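Local coordinates for pancreatic lipase related protein 2 (Equus caballus, PDB 1W52) that probably hydrolyses the ester bonds of galactolipids and triacylglycerols, releasing fatty acids, at residues Y116-V120 with A180-F184; I76-R82 with W108-A114; I204-A208 with N264-S268; V148-S154 with V171-L177. One frame throughout, in Å; residues are numbered along the deposited sequence.

In the fold
The four contacts surround one detergent molecule at the predicted Ser-154, His-265, Asp-178 triad. Interaction 4 carries Ser-154 just beyond strand 148-153, and interaction 3 holds His-265, whose NE2 lies 2.9 Å from Ser-154 OG. Interaction 2 is next to the same strand, Ile-76 N being 2.8 Å from Ile-151 O, and its turn lines the pocket. Interaction 1 closes the pocket around the tail end of the detergent; Ala-180 CB is 3.8 Å from Ser-154 OG. Interactions 1 and 2 touch through Phe-79 and Tyr-116, and their centres are about 12 Å apart. All four meet the detergent, interaction 4 through Ser-154, while interaction 3 stays about 5 Å, nearest atoms, from interactions 1 and 2.

Interaction 1: residues Y116-V120 with A180-F184; sequences YTQAV and AEPCF. With DDQ (decylamine-N,N-dimethyl-N-oxide), chain C.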
# COMPACT_ATOMS: atom_id res chain seq x y z
N TYR A 116 -2.94 -6.81 23.38
CA TYR A 116 -3.01 -5.56 22.59
C TYR A 116 -2.77 -4.26 23.37
O TYR A 116 -1.94 -3.44 23.03
CB TYR A 116 -4.35 -5.45 21.85
CG TYR A 116 -4.30 -4.36 20.83
CD1 TYR A 116 -3.58 -4.48 19.67
CD2 TYR A 116 -4.92 -3.20 21.04
CE1 TYR A 116 -3.51 -3.45 18.74
CE2 TYR A 116 -4.85 -2.14 20.14
CZ TYR A 116 -4.16 -2.26 18.98
OH TYR A 116 -4.17 -1.18 18.10
N THR A 117 -3.55 -4.05 24.39
CA THR A 117 -3.41 -2.89 25.25
C THR A 117 -2.01 -2.68 25.78
O THR A 117 -1.55 -1.57 25.80
CB THR A 117 -4.42 -3.06 26.43
OG1 THR A 117 -5.68 -2.67 25.94
CG2 THR A 117 -4.14 -2.14 27.66
N GLN A 118 -1.39 -3.74 26.30
CA GLN A 118 0.01 -3.67 26.69
C GLN A 118 0.89 -3.29 25.48
O GLN A 118 1.52 -2.24 25.49
CB GLN A 118 0.48 -4.99 27.31
CG GLN A 118 1.87 -4.95 27.92
CD GLN A 118 1.99 -3.84 28.96
OE1 GLN A 118 1.23 -3.84 29.91
NE2 GLN A 118 2.90 -2.86 28.76
N ALA A 119 0.94 -4.20 24.47
CA ALA A 119 1.56 -4.02 23.13
C ALA A 119 1.54 -2.56 22.62
O ALA A 119 2.57 -2.02 22.21
CB ALA A 119 0.87 -4.97 22.12
N VAL A 120 0.39 -1.92 22.72
CA VAL A 120 0.26 -0.53 22.36
C VAL A 120 1.23 0.38 23.17
O VAL A 120 1.62 1.50 22.75
CB VAL A 120 -1.19 -0.10 22.57
CG1 VAL A 120 -1.31 1.39 22.55
CG2 VAL A 120 -2.18 -0.78 21.50
N ALA A 180 -2.26 0.91 12.61
CA ALA A 180 -3.32 0.38 13.46
C ALA A 180 -4.30 1.47 13.83
O ALA A 180 -3.90 2.63 14.01
CB ALA A 180 -2.73 -0.21 14.70
N GLU A 181 -5.57 1.09 13.96
CA GLU A 181 -6.63 1.99 14.40
C GLU A 181 -6.81 2.03 15.92
O GLU A 181 -6.64 3.08 16.50
CB GLU A 181 -7.94 1.65 13.73
CG GLU A 181 -9.01 2.65 14.10
CD GLU A 181 -10.31 2.46 13.36
OE1 GLU A 181 -10.38 1.74 12.28
OE2 GLU A 181 -11.26 3.09 13.87
N PRO A 182 -7.20 0.92 16.57
CA PRO A 182 -7.46 0.90 18.02
C PRO A 182 -6.42 1.61 18.83
O PRO A 182 -5.27 1.22 18.72
CB PRO A 182 -7.35 -0.58 18.35
CG PRO A 182 -7.78 -1.25 17.14
CD PRO A 182 -7.38 -0.43 15.99
N CYS A 183 -6.79 2.60 19.63
CA CYS A 183 -5.85 3.35 20.46
C CYS A 183 -5.09 4.46 19.77
O CYS A 183 -4.41 5.19 20.43
CB CYS A 183 -4.85 2.44 21.13
SG CYS A 183 -5.66 1.17 22.07
N PHE A 184 -5.25 4.65 18.47
CA PHE A 184 -4.53 5.64 17.70
C PHE A 184 -5.46 6.55 16.90
O PHE A 184 -5.43 7.75 17.02
CB PHE A 184 -3.59 4.92 16.76
CG PHE A 184 -2.59 4.05 17.44
CD1 PHE A 184 -1.50 4.60 18.04
CD2 PHE A 184 -2.71 2.69 17.44
CE1 PHE A 184 -0.55 3.82 18.63
CE2 PHE A 184 -1.74 1.87 18.05
CZ PHE A 184 -0.67 2.45 18.64
N1 DDQ C . 1.36 -12.90 11.02
O1 DDQ C . 2.30 -12.28 10.47
CM1 DDQ C . 1.00 -14.09 10.16
CM2 DDQ C . 1.76 -13.39 12.37
C1 DDQ C . 0.27 -11.88 11.06
C2 DDQ C . 0.19 -10.98 12.30
C3 DDQ C . -1.19 -11.16 12.93
C4 DDQ C . -2.18 -10.06 12.57
C5 DDQ C . -2.71 -9.39 13.83
C6 DDQ C . -3.65 -8.31 13.36
C7 DDQ C . -4.16 -7.48 14.49
C8 DDQ C . -3.79 -6.01 14.33
C9 DDQ C . -4.11 -5.26 15.62
C10 DDQ C . -4.57 -3.83 15.41
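The main chains of helix 116-141 and the loop 180-184 keep their distance, with the nearest CA atoms, those of Val-120 and Cys-183, 7.5 Å apart, so side chains must bridge the gap. Tyr-116 does most of this. With CG anti to the backbone N (chi1 -168°), its ring is carried across to the loop, lying along Val-120. There its hydroxyl donates a hydrogen bond to the Pro-182 carbonyl, OH to O 2.7 Å. The acceptor lies at the edge of the tyrosine ring, in the ring plane, while the donor is tilted 20° from the plane of the carbonyl. Pro-182 also brings its own ring across the tyrosine at about a right angle, CB being 3.4 Å from Tyr-116 CE2. Cys-183 SG lies at the edge of the ring, 3.9 Å from Tyr-116 CE2, in a sulfur-aromatic contact. Val-120 CG2, one turn further along the helix, lies over one face of the tyrosine, toward the rim. Both methyls of Val-120 meet the loop: CG2 at Cys-183 SG, CG1 at Cys-183 CB and 4.1 Å from Phe-184 CZ, whose ring edge the phenol hydroxyl reaches. Phe-184 in turn stacks on His-158, while Phe-79 meets Tyr-116 edge-to-face. Tyr-116 CE1 is 3.5 Å from C10, the last carbon of the detergent tail. A tyrosine suits this place because it is both polar and greasy: its hydroxyl is satisfied by the loop, which fixes the ring, and its hydrocarbon part is offered to an alkyl chain, consistent with a pocket for the acyl chain of a lipid substrate.

Interaction 2: residues I76-R82 with W108-A114; sequences IHGFRDR and WSSGAKA. With DDQ (decylamine-N,N-dimethyl-N-oxide), chain C.
The turn that follows strand 72-76, a type II beta turn from Gly-78 to Asp-81 lining the detergent pocket, rests on the short helix 109-112. Arg-80 N donates to Ala-112 O at 2.6 Å, from above the carbonyl plane and not along a lone pair. The small CB of Ala-112 fits beneath the turn, 3.6 Å from Gly-78 O. Arg-80 bends at chi3 and lays one face of its guanidinium on the Lys-113 carbonyl, CZ to O 3.3 Å. Phe-79 puts CE1 3.4 Å from Ala-114 O, and its CD2 lies 3.9 Å from detergent C7. Asp-81 OD1 is 2.9 Å from the detergent O1, its carboxylate held by Trp-87 and Ser-86. Deeper in, the rings of His-77 and Trp-108 form an offset stack, planes 27° apart, though the model sets them too close for the exact fit to be trusted. Trp-108 NE1 appears to donate to His-77 O, with its place equally uncertain. With an alanine in place of Trp-108, His-77 would probably lose its stacking partner and its carbonyl a donor, freeing the root of the turn to shift. The broad indole suits a position walled by Leu-155 and by Ile-123 and Val-126 of helix 116-141. Such a loop after a central strand, beside the nucleophile, is typical of alpha/beta-hydrolase lipases, where the amide corresponding to Phe-79 N probably helps form the oxyanion hole.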
# COMPACT_ATOMS: atom_id res chain seq x y z
N ILE A 76 9.74 -2.38 10.62
CA ILE A 76 9.18 -2.77 11.92
C ILE A 76 7.80 -3.49 11.81
O ILE A 76 6.83 -2.91 11.27
CB ILE A 76 9.01 -1.49 12.75
CG1 ILE A 76 10.26 -0.59 12.62
CG2 ILE A 76 8.72 -1.85 14.21
CD1 ILE A 76 10.08 0.82 13.20
N HIS A 77 7.70 -4.70 12.35
CA HIS A 77 6.43 -5.43 12.40
C HIS A 77 5.49 -4.89 13.49
O HIS A 77 5.84 -3.99 14.27
CB HIS A 77 6.66 -6.92 12.63
CG HIS A 77 7.07 -7.25 14.03
ND1 HIS A 77 8.05 -8.17 14.31
CD2 HIS A 77 6.67 -6.76 15.22
CE1 HIS A 77 8.21 -8.26 15.62
NE2 HIS A 77 7.39 -7.41 16.20
N GLY A 78 4.29 -5.44 13.57
CA GLY A 78 3.42 -5.03 14.65
C GLY A 78 2.97 -6.16 15.56
O GLY A 78 3.68 -7.18 15.66
N PHE A 79 1.79 -5.94 16.19
CA PHE A 79 1.10 -6.90 17.10
C PHE A 79 1.19 -8.33 16.61
O PHE A 79 0.79 -8.64 15.47
CB PHE A 79 -0.38 -6.48 17.21
CG PHE A 79 -1.18 -7.23 18.24
CD1 PHE A 79 -0.95 -7.09 19.59
CD2 PHE A 79 -2.23 -8.04 17.86
CE1 PHE A 79 -1.70 -7.80 20.51
CE2 PHE A 79 -2.97 -8.73 18.81
CZ PHE A 79 -2.68 -8.60 20.12
N ARG A 80 1.80 -9.16 17.43
CA ARG A 80 1.86 -10.61 17.23
C ARG A 80 2.43 -11.12 15.94
O ARG A 80 1.97 -12.10 15.35
CB ARG A 80 0.48 -11.23 17.44
CG ARG A 80 0.02 -10.98 18.89
CD ARG A 80 -1.05 -11.85 19.33
NE ARG A 80 -0.53 -12.95 20.12
CZ ARG A 80 -0.57 -13.04 21.45
NH1 ARG A 80 -1.08 -12.05 22.23
NH2 ARG A 80 -0.10 -14.18 21.98
N ASP A 81 3.47 -10.43 15.54
CA ASP A 81 4.23 -10.74 14.37
C ASP A 81 5.69 -10.76 14.86
O ASP A 81 5.97 -10.39 16.04
CB ASP A 81 4.04 -9.61 13.39
CG ASP A 81 4.08 -10.04 11.96
OD1 ASP A 81 4.72 -11.07 11.61
OD2 ASP A 81 3.52 -9.32 11.10
N ARG A 82 6.60 -11.15 13.95
CA ARG A 82 8.04 -11.18 14.22
C ARG A 82 8.92 -10.60 13.06
O ARG A 82 8.46 -10.38 11.93
CB ARG A 82 8.46 -12.59 14.61
CG ARG A 82 8.19 -13.58 13.54
CD ARG A 82 8.78 -14.90 13.80
NE ARG A 82 8.66 -15.68 12.58
CZ ARG A 82 9.18 -16.90 12.40
NH1 ARG A 82 9.88 -17.48 13.39
NH2 ARG A 82 8.99 -17.54 11.23
N TRP A 108 10.67 -7.28 17.50
CA TRP A 108 10.29 -7.14 18.91
C TRP A 108 9.19 -8.12 19.26
O TRP A 108 8.32 -7.81 20.07
CB TRP A 108 9.85 -5.73 19.23
CG TRP A 108 8.74 -5.24 18.43
CD1 TRP A 108 8.72 -5.03 17.10
CD2 TRP A 108 7.45 -4.85 18.91
NE1 TRP A 108 7.51 -4.51 16.71
CE2 TRP A 108 6.70 -4.39 17.80
CE3 TRP A 108 6.84 -4.83 20.17
CZ2 TRP A 108 5.40 -3.93 17.91
CZ3 TRP A 108 5.54 -4.35 20.27
CH2 TRP A 108 4.84 -3.90 19.15
N SER A 109 9.28 -9.30 18.67
CA SER A 109 8.24 -10.31 18.71
C SER A 109 7.68 -10.56 20.09
O SER A 109 6.46 -10.45 20.33
CB SER A 109 8.79 -11.62 18.16
OG SER A 109 10.11 -11.85 18.61
N SER A 110 8.59 -10.90 20.99
CA SER A 110 8.29 -11.17 22.39
C SER A 110 7.49 -10.03 23.07
O SER A 110 6.65 -10.29 23.92
CB SER A 110 9.61 -11.50 23.14
OG SER A 110 10.24 -10.32 23.61
N GLY A 111 7.74 -8.79 22.70
CA GLY A 111 7.02 -7.67 23.28
C GLY A 111 5.69 -7.45 22.63
O GLY A 111 4.81 -6.86 23.25
N ALA A 112 5.58 -7.89 21.38
CA ALA A 112 4.37 -7.76 20.54
C ALA A 112 3.43 -8.99 20.67
O ALA A 112 2.38 -9.07 20.01
CB ALA A 112 4.76 -7.53 19.05
N LYS A 113 3.85 -9.93 21.53
CA LYS A 113 3.09 -11.12 21.92
C LYS A 113 2.23 -10.83 23.14
O LYS A 113 1.50 -11.67 23.58
CB LYS A 113 4.12 -12.19 22.33
CG LYS A 113 3.68 -13.55 22.10
CD LYS A 113 4.85 -14.50 22.06
CE LYS A 113 4.40 -15.82 21.43
NZ LYS A 113 4.96 -17.00 22.16
N ALA A 114 2.36 -9.66 23.71
CA ALA A 114 1.51 -9.25 24.80
C ALA A 114 0.07 -9.03 24.40
O ALA A 114 -0.35 -9.28 23.28
CB ALA A 114 2.06 -7.95 25.48
N1 DDQ C . 1.36 -12.90 11.02
O1 DDQ C . 2.30 -12.28 10.47
CM1 DDQ C . 1.00 -14.09 10.16
CM2 DDQ C . 1.76 -13.39 12.37
C1 DDQ C . 0.27 -11.88 11.06
C2 DDQ C . 0.19 -10.98 12.30
C3 DDQ C . -1.19 -11.16 12.93
C4 DDQ C . -2.18 -10.06 12.57
C5 DDQ C . -2.71 -9.39 13.83
C6 DDQ C . -3.65 -8.31 13.36
C7 DDQ C . -4.16 -7.48 14.49
C8 DDQ C . -3.79 -6.01 14.33
C9 DDQ C . -4.11 -5.26 15.62
C10 DDQ C . -4.57 -3.83 15.41

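Interaction 3: residues I204-A208 with N264-S268; sequences IHTDA and NHLKS. With DDQ (decylamine-N,N-dimethyl-N-oxide), chain C.
Thr-206, Asp-207 and Ser-268 carry the contact between the loop 204-208 and helix 257-277. Thr-206 sets its hydroxyl against the helix backbone: OG1 donates to Asn-264 O at 2.6 Å, tilted 28° from the carbonyl plane. Lys-267 N reaches the same oxygen from the opposite face, so two donors grip it. Ser-268 N, 3.3 Å from Thr-206 OG1, adds a weak bond, leaving the threonine hydroxyl between a carbonyl and an amide four residues apart. The methyl CG2 packs 3.4 Å from Ser-268 CA, which shows why a threonine fits, with one polar branch and one apolar. Ser-268 turns its own OG back to His-265 O, 2.8 Å away, while its CB meets the threonine hydroxyl. The first torsion of Asp-207 (chi1 -169°, CG anti to the backbone N) lays the carboxylate over the start of this helix segment, OD1 against Asn-264 CB and OD2 3.7 Å from His-265 CB. Asp-207 CB also packs 3.6 Å from the backbone N of His-265, the predicted charge-relay histidine, whose ring bonds Asp-178 through ND1 and Ser-154 through NE2; NE2 is 3.5 Å from detergent C8. Thr-206 N also bonds Asp-178, tying the loop to the triad. The contact lies where strand 201-204 ends: Ile-204 pairs with Gly-176, His-153 donates to His-265 O, and helix 257-277 packs against strands 148-153, 173-177 and 201-204.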
# COMPACT_ATOMS: atom_id res chain seq x y z
N ILE A 204 0.01 3.60 3.26
CA ILE A 204 -0.90 2.71 2.55
C ILE A 204 -2.01 2.19 3.48
O ILE A 204 -1.73 1.62 4.52
CB ILE A 204 -0.12 1.56 1.93
CG1 ILE A 204 0.92 2.14 1.01
CG2 ILE A 204 -1.04 0.68 1.07
CD1 ILE A 204 1.88 1.08 0.48
N HIS A 205 -3.26 2.41 3.07
CA HIS A 205 -4.46 2.06 3.85
C HIS A 205 -5.19 0.89 3.17
O HIS A 205 -5.81 1.09 2.13
CB HIS A 205 -5.47 3.20 3.84
CG HIS A 205 -5.00 4.49 4.46
ND1 HIS A 205 -5.36 4.87 5.74
CD2 HIS A 205 -4.29 5.53 3.95
CE1 HIS A 205 -4.87 6.07 5.99
NE2 HIS A 205 -4.20 6.49 4.92
N THR A 206 -5.12 -0.30 3.77
CA THR A 206 -5.79 -1.48 3.24
C THR A 206 -6.95 -2.02 4.07
O THR A 206 -7.67 -2.84 3.56
CB THR A 206 -4.80 -2.65 3.00
OG1 THR A 206 -4.10 -2.95 4.23
CG2 THR A 206 -3.70 -2.25 1.98
N ASP A 207 -7.15 -1.59 5.32
CA ASP A 207 -8.17 -2.21 6.18
C ASP A 207 -8.87 -1.16 7.02
O ASP A 207 -9.13 -1.34 8.19
CB ASP A 207 -7.51 -3.28 7.07
CG ASP A 207 -8.51 -4.18 7.83
OD1 ASP A 207 -9.63 -4.34 7.32
OD2 ASP A 207 -8.22 -4.76 8.92
N ALA A 208 -9.21 -0.06 6.37
CA ALA A 208 -9.74 1.18 6.96
C ALA A 208 -11.29 1.23 7.25
O ALA A 208 -11.90 2.28 7.54
CB ALA A 208 -9.36 2.30 6.03
N ASN A 264 -6.90 -8.34 4.74
CA ASN A 264 -6.85 -6.97 4.30
C ASN A 264 -5.77 -6.18 5.02
O ASN A 264 -5.03 -5.42 4.40
CB ASN A 264 -8.14 -6.27 4.62
CG ASN A 264 -9.35 -6.87 3.94
OD1 ASN A 264 -9.53 -6.79 2.76
ND2 ASN A 264 -10.19 -7.47 4.74
N HIS A 265 -5.71 -6.29 6.34
CA HIS A 265 -4.65 -5.59 7.15
C HIS A 265 -3.24 -5.86 6.60
O HIS A 265 -2.35 -5.00 6.59
CB HIS A 265 -4.75 -6.07 8.60
CG HIS A 265 -4.06 -5.23 9.61
ND1 HIS A 265 -4.18 -3.87 9.66
CD2 HIS A 265 -3.31 -5.59 10.68
CE1 HIS A 265 -3.49 -3.42 10.70
NE2 HIS A 265 -2.96 -4.45 11.34
N LEU A 266 -3.07 -7.08 6.12
CA LEU A 266 -1.81 -7.55 5.63
C LEU A 266 -1.58 -7.15 4.19
O LEU A 266 -0.45 -7.15 3.75
CB LEU A 266 -1.71 -9.06 5.79
CG LEU A 266 -1.81 -9.60 7.22
CD1 LEU A 266 -1.44 -11.02 7.24
CD2 LEU A 266 -0.99 -8.94 8.27
N LYS A 267 -2.59 -6.82 3.43
CA LYS A 267 -2.29 -6.52 2.04
C LYS A 267 -1.39 -5.26 1.94
O LYS A 267 -0.67 -5.07 1.00
CB LYS A 267 -3.59 -6.36 1.24
CG LYS A 267 -4.34 -7.70 0.82
CD LYS A 267 -3.65 -8.48 -0.32
CE LYS A 267 -4.64 -9.44 -1.09
NZ LYS A 267 -4.60 -10.82 -0.62
N SER A 268 -1.42 -4.41 2.95
CA SER A 268 -0.58 -3.26 3.00
C SER A 268 0.89 -3.61 2.81
O SER A 268 1.57 -2.98 2.02
CB SER A 268 -0.80 -2.57 4.35
OG SER A 268 -0.35 -3.36 5.43
N1 DDQ C . 1.36 -12.90 11.02
O1 DDQ C . 2.30 -12.28 10.47
CM1 DDQ C . 1.00 -14.09 10.16
CM2 DDQ C . 1.76 -13.39 12.37
C1 DDQ C . 0.27 -11.88 11.06
C2 DDQ C . 0.19 -10.98 12.30
C3 DDQ C . -1.19 -11.16 12.93
C4 DDQ C . -2.18 -10.06 12.57
C5 DDQ C . -2.71 -9.39 13.83
C6 DDQ C . -3.65 -8.31 13.36
C7 DDQ C . -4.16 -7.48 14.49
C8 DDQ C . -3.79 -6.01 14.33
C9 DDQ C . -4.11 -5.26 15.62
C10 DDQ C . -4.57 -3.83 15.41

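Interaction 4: residues V148-S154 with V171-L177; sequences VHIIGHS and VGRVTGL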
# COMPACT_ATOMS: atom_id res chain seq x y z
N VAL A 148 17.61 8.00 6.52
CA VAL A 148 16.97 6.84 7.15
C VAL A 148 15.52 6.79 6.76
O VAL A 148 14.81 7.79 6.84
CB VAL A 148 16.96 6.95 8.65
CG1 VAL A 148 16.05 5.85 9.25
CG2 VAL A 148 18.36 6.85 9.17
N HIS A 149 15.10 5.58 6.37
CA HIS A 149 13.72 5.25 5.99
C HIS A 149 13.19 4.20 6.93
O HIS A 149 13.74 3.07 7.00
CB HIS A 149 13.70 4.64 4.63
CG HIS A 149 12.33 4.33 4.11
ND1 HIS A 149 12.11 3.36 3.15
CD2 HIS A 149 11.13 4.89 4.39
CE1 HIS A 149 10.82 3.34 2.86
NE2 HIS A 149 10.21 4.25 3.60
N ILE A 150 12.15 4.56 7.68
CA ILE A 150 11.52 3.57 8.51
C ILE A 150 10.24 3.12 7.92
O ILE A 150 9.42 3.93 7.55
CB ILE A 150 11.26 4.08 9.86
CG1 ILE A 150 12.56 4.47 10.53
CG2 ILE A 150 10.70 2.93 10.70
CD1 ILE A 150 12.38 5.28 11.74
N ILE A 151 10.04 1.82 7.83
CA ILE A 151 8.82 1.28 7.25
C ILE A 151 8.13 0.45 8.31
O ILE A 151 8.68 -0.56 8.71
CB ILE A 151 9.15 0.35 6.07
CG1 ILE A 151 10.13 0.96 5.09
CG2 ILE A 151 7.90 0.02 5.33
CD1 ILE A 151 10.54 -0.04 3.95
N GLY A 152 6.94 0.82 8.77
CA GLY A 152 6.29 0.04 9.82
C GLY A 152 4.90 -0.45 9.42
O GLY A 152 4.13 0.29 8.83
N HIS A 153 4.57 -1.69 9.76
CA HIS A 153 3.21 -2.23 9.57
C HIS A 153 2.35 -2.24 10.86
O HIS A 153 2.80 -2.70 11.90
CB HIS A 153 3.24 -3.66 9.00
CG HIS A 153 1.88 -4.29 8.92
ND1 HIS A 153 1.42 -5.19 9.86
CD2 HIS A 153 0.84 -4.08 8.07
CE1 HIS A 153 0.17 -5.53 9.56
NE2 HIS A 153 -0.21 -4.85 8.50
N SER A 154 1.09 -1.78 10.76
CA SER A 154 0.12 -1.85 11.86
C SER A 154 0.71 -1.14 13.05
O SER A 154 0.97 0.04 13.01
CB SER A 154 -0.31 -3.31 12.22
OG SER A 154 -1.21 -3.43 13.36
N VAL A 171 14.36 12.50 10.51
CA VAL A 171 14.42 11.25 9.75
C VAL A 171 13.71 11.44 8.40
O VAL A 171 12.62 11.96 8.31
CB VAL A 171 13.84 10.06 10.59
CG1 VAL A 171 12.66 10.54 11.40
CG2 VAL A 171 13.41 8.91 9.73
N GLY A 172 14.36 10.99 7.34
CA GLY A 172 13.96 11.36 6.01
C GLY A 172 12.65 10.79 5.56
O GLY A 172 11.94 11.40 4.78
N ARG A 173 12.32 9.59 6.02
CA ARG A 173 11.06 8.98 5.64
C ARG A 173 10.63 7.86 6.54
O ARG A 173 11.41 6.95 6.87
CB ARG A 173 11.16 8.43 4.26
CG ARG A 173 9.91 7.91 3.67
CD ARG A 173 10.23 7.18 2.40
NE ARG A 173 9.07 6.81 1.62
CZ ARG A 173 9.08 5.86 0.69
NH1 ARG A 173 10.20 5.20 0.45
NH2 ARG A 173 7.99 5.57 -0.02
N VAL A 174 9.37 7.92 6.91
CA VAL A 174 8.69 6.81 7.54
C VAL A 174 7.49 6.54 6.66
O VAL A 174 6.83 7.46 6.16
CB VAL A 174 8.36 7.05 9.05
CG1 VAL A 174 7.68 8.32 9.24
CG2 VAL A 174 7.41 5.99 9.58
N THR A 175 7.30 5.25 6.42
CA THR A 175 6.20 4.72 5.63
C THR A 175 5.32 3.89 6.54
O THR A 175 5.80 2.99 7.24
CB THR A 175 6.78 3.83 4.54
OG1 THR A 175 7.50 4.64 3.57
CG2 THR A 175 5.65 3.18 3.78
N GLY A 176 4.04 4.20 6.56
CA GLY A 176 3.09 3.48 7.40
C GLY A 176 2.30 2.43 6.63
O GLY A 176 1.44 2.77 5.86
N LEU A 177 2.61 1.15 6.81
CA LEU A 177 1.82 0.10 6.18
C LEU A 177 0.61 -0.29 7.04
O LEU A 177 0.74 -0.95 8.09
CB LEU A 177 2.70 -1.10 5.92
CG LEU A 177 3.89 -0.77 5.04
CD1 LEU A 177 4.33 -2.06 4.50
CD2 LEU A 177 3.53 0.13 3.87
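His-149 and Arg-173 are paired in two parallel strands, 148-153 and 173-177, joined by six backbone hydrogen bonds. The side chain of His-149 starts with CG anti to the backbone N (chi1 -177°). CB passes Arg-173 O at 3.9 Å, and CG is equally far from Arg-173 CD. CD2 lies along the arginine's aliphatic part, and CE1 comes near its NH1; the ring lies nearly parallel to the guanidinium, planes 7° apart, NE2 over one of its faces. ND1 bonds His-73. At the tip, NE2 donates to Thr-175 OG1 at 2.7 Å, in the ring plane and nearly straight, 175° at the hydrogen. A leucine in place of His-149 would probably leave Thr-175 OG1 without this donor and His-73 without its mate. Asp-202 bonds Thr-175 OG1 and forms a salt bridge with Arg-173, while Ile-151 CG2 packs 4.1 Å from Leu-177 CG on the same face. On the other face Ile-150 and Val-174 bring their CB atoms within 4.2 Å, under helix 155-166, in a beta-alpha-beta unit. The strand leads to Ser-154, the predicted nucleophile, at a GxSxG elbow where Gly-152 has no side chain, consistent with its close packing. Thus buried polar groups satisfy one another: Asp-202 probably balances the charge of Arg-173, whose guanidinium also bonds the carbonyls of Gly-310 and His-311, and the histidine, lying over the guanidinium, links Thr-175 to His-73 of strand 72-76.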